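PDB 3PB2: 4-hydroxy-tetrahydrodipicolinate synthase from Thermotoga maritima, which catalyses the condensation of pyruvate with (S)-aspartate-beta-semialdehyde to 4-hydroxy-tetrahydrodipicolinate, a step of lysine biosynthesis through diaminopimelate. Local coordinates for residues K161-I166 with S188-W193. The protein carries 2 engineered substitutions. Numbering follows the deposited sequence.
Sequences KNVVGI and SDFMVW
The ring of Phe-190 lies against the backbone of 163-166. Gly-165 CA sits over one face, 3.6 Å from the ring centroid and 18° off its normal, a CH-pi contact. Val-164 O is over that face too. Val-163 O comes to the edge, near the ring plane, 3.3 Å from Phe-190 CE1; it also accepts a hydrogen bond from Arg-187. The ring gets there because CG of Phe-190 is anti to the backbone N (chi1 -163°). Val-163 CG1 and Ile-166 CG2 add apolar contacts at CE1 and CE2. An alanine in place of Phe-190 would probably open a gap beside Gly-165 and cost Val-163 CG1 and Ile-166 CG2 one of their apolar contacts.

The indole of Trp-193 carries Met-191 CB over one face, while Val-164 CG2 meets its edge at CH2. Its NE1 bonds to Phe-8 O, and its ring stacks with that of Phe-8. Gly-165 CA lies 3.0 Å from Met-191 O and 4.0 Å from Trp-193 CZ3, close packing at a residue without a side chain.

Three backbone hydrogen bonds join the strands. Met-191 N reaches Val-164 O at 3.0 Å, almost straight at 178° and in the carbonyl plane. Ile-166 N gives to Met-191 O, and Trp-193 N to Ile-166 O. A water bridges Val-164 O and Asp-189 O.

Helix 173-186 packs on Ile-166, Phe-190 and Val-192. Trp-193 lies near Lys-167, the predicted Schiff-base lysine. Strands 163-168 and 191-194 are parallel neighbours joined by this helix, a beta-alpha-beta crossover of the eight-stranded TIM barrel.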
loop_
_atom_site.group_PDB
_atom_site.type_symbol
_atom_site.label_atom_id
_atom_site.label_comp_id
_atom_site.label_asym_id
_atom_site.label_seq_id
_atom_site.Cartn_x
_atom_site.Cartn_y
_atom_site.Cartn_z
ATOM N N LYS A 161 26.483 -20.829 9.247
ATOM C CA LYS A 161 27.719 -20.110 9.521
ATOM C C LYS A 161 28.354 -19.550 8.248
ATOM O O LYS A 161 29.081 -18.565 8.300
ATOM C CB LYS A 161 28.709 -21.026 10.256
ATOM C CG LYS A 161 28.119 -21.705 11.491
ATOM C CD LYS A 161 27.623 -20.694 12.504
ATOM C CE LYS A 161 27.059 -21.392 13.728
ATOM N NZ LYS A 161 26.744 -20.416 14.805
ATOM N N ASN A 162 28.072 -20.241 7.146
ATOM C CA ASN A 162 28.383 -19.923 5.752
ATOM C C ASN A 162 27.801 -18.594 5.240
ATOM O O ASN A 162 28.338 -17.954 4.307
ATOM C CB ASN A 162 27.696 -21.012 4.902
ATOM C CG ASN A 162 28.637 -22.066 4.437
ATOM O OD1 ASN A 162 29.603 -22.391 5.118
ATOM N ND2 ASN A 162 28.358 -22.632 3.280
ATOM N N VAL A 163 26.653 -18.228 5.794
ATOM C CA VAL A 163 25.978 -17.012 5.378
ATOM C C VAL A 163 26.608 -15.844 6.118
ATOM O O VAL A 163 26.479 -15.745 7.340
ATOM C CB VAL A 163 24.460 -17.094 5.661
ATOM C CG1 VAL A 163 23.769 -15.786 5.289
ATOM C CG2 VAL A 163 23.847 -18.266 4.898
ATOM N N VAL A 164 27.296 -14.970 5.379
ATOM C CA VAL A 164 28.094 -13.915 6.001
ATOM C C VAL A 164 27.350 -12.625 6.245
ATOM O O VAL A 164 27.783 -11.780 7.052
ATOM C CB VAL A 164 29.392 -13.594 5.203
ATOM C CG1 VAL A 164 30.357 -14.803 5.263
ATOM C CG2 VAL A 164 29.058 -13.199 3.755
ATOM N N GLY A 165 26.234 -12.453 5.553
ATOM C CA GLY A 165 25.490 -11.228 5.709
ATOM C C GLY A 165 24.283 -11.146 4.804
ATOM O O GLY A 165 23.860 -12.129 4.172
ATOM N N ILE A 166 23.704 -9.961 4.765
ATOM C CA ILE A 166 22.489 -9.755 3.999
ATOM C C ILE A 166 22.516 -8.396 3.330
ATOM O O ILE A 166 22.960 -7.410 3.916
ATOM C CB ILE A 166 21.260 -9.853 4.917
ATOM C CG1 ILE A 166 19.965 -9.578 4.133
ATOM C CG2 ILE A 166 21.388 -8.866 6.079
ATOM C CD1 ILE A 166 18.694 -10.108 4.850
ATOM N N SER A 188 27.410 -11.604 16.142
ATOM C CA SER A 188 27.929 -10.237 16.192
ATOM C C SER A 188 28.695 -9.791 14.939
ATOM O O SER A 188 28.789 -8.596 14.670
ATOM C CB SER A 188 28.767 -10.021 17.458
ATOM O OG SER A 188 29.910 -10.851 17.450
ATOM N N ASP A 189 29.219 -10.730 14.158
ATOM C CA ASP A 189 29.973 -10.338 12.960
ATOM C C ASP A 189 29.199 -10.527 11.642
ATOM O O ASP A 189 29.753 -10.395 10.548
ATOM C CB ASP A 189 31.372 -10.981 12.920
ATOM C CG ASP A 189 31.335 -12.480 12.694
ATOM O OD1 ASP A 189 30.240 -13.064 12.663
ATOM O OD2 ASP A 189 32.425 -13.080 12.556
ATOM N N PHE A 190 27.905 -10.796 11.754
ATOM C CA PHE A 190 27.043 -10.851 10.567
ATOM C C PHE A 190 26.986 -9.450 9.937
ATOM O O PHE A 190 26.711 -8.471 10.634
ATOM C CB PHE A 190 25.648 -11.320 10.989
ATOM C CG PHE A 190 24.786 -11.808 9.855
ATOM C CD1 PHE A 190 24.969 -13.074 9.314
ATOM C CD2 PHE A 190 23.764 -10.997 9.341
ATOM C CE1 PHE A 190 24.158 -13.523 8.278
ATOM C CE2 PHE A 190 22.963 -11.440 8.310
ATOM C CZ PHE A 190 23.148 -12.707 7.781
ATOM N N MET A 191 27.250 -9.344 8.631
ATOM C CA MET A 191 27.243 -8.049 7.952
ATOM C C MET A 191 25.841 -7.677 7.434
ATOM O O MET A 191 25.085 -8.536 6.981
ATOM C CB MET A 191 28.231 -8.041 6.786
ATOM C CG MET A 191 29.679 -8.362 7.193
ATOM S SD MET A 191 30.336 -7.013 8.197
ATOM C CE MET A 191 31.962 -6.856 7.475
ATOM N N VAL A 192 25.504 -6.394 7.489
ATOM C CA VAL A 192 24.266 -5.915 6.858
ATOM C C VAL A 192 24.602 -4.735 5.966
ATOM O O VAL A 192 25.063 -3.692 6.449
ATOM C CB VAL A 192 23.202 -5.532 7.883
ATOM C CG1 VAL A 192 21.865 -5.184 7.184
ATOM C CG2 VAL A 192 23.010 -6.672 8.907
ATOM N N TRP A 193 24.444 -4.937 4.662
ATOM C CA TRP A 193 24.731 -3.902 3.672
ATOM C C TRP A 193 23.439 -3.371 3.054
ATOM O O TRP A 193 22.512 -4.143 2.752
ATOM C CB TRP A 193 25.593 -4.455 2.543
ATOM C CG TRP A 193 26.932 -5.053 2.969
ATOM C CD1 TRP A 193 28.078 -4.369 3.300
ATOM C CD2 TRP A 193 27.258 -6.446 3.055
ATOM N NE1 TRP A 193 29.092 -5.260 3.595
ATOM C CE2 TRP A 193 28.615 -6.538 3.448
ATOM C CE3 TRP A 193 26.533 -7.624 2.835
ATOM C CZ2 TRP A 193 29.258 -7.767 3.626
ATOM C CZ3 TRP A 193 27.167 -8.836 3.014
ATOM C CH2 TRP A 193 28.520 -8.902 3.410
HETATM O O HOH W 1 29.916 -12.122 8.551
#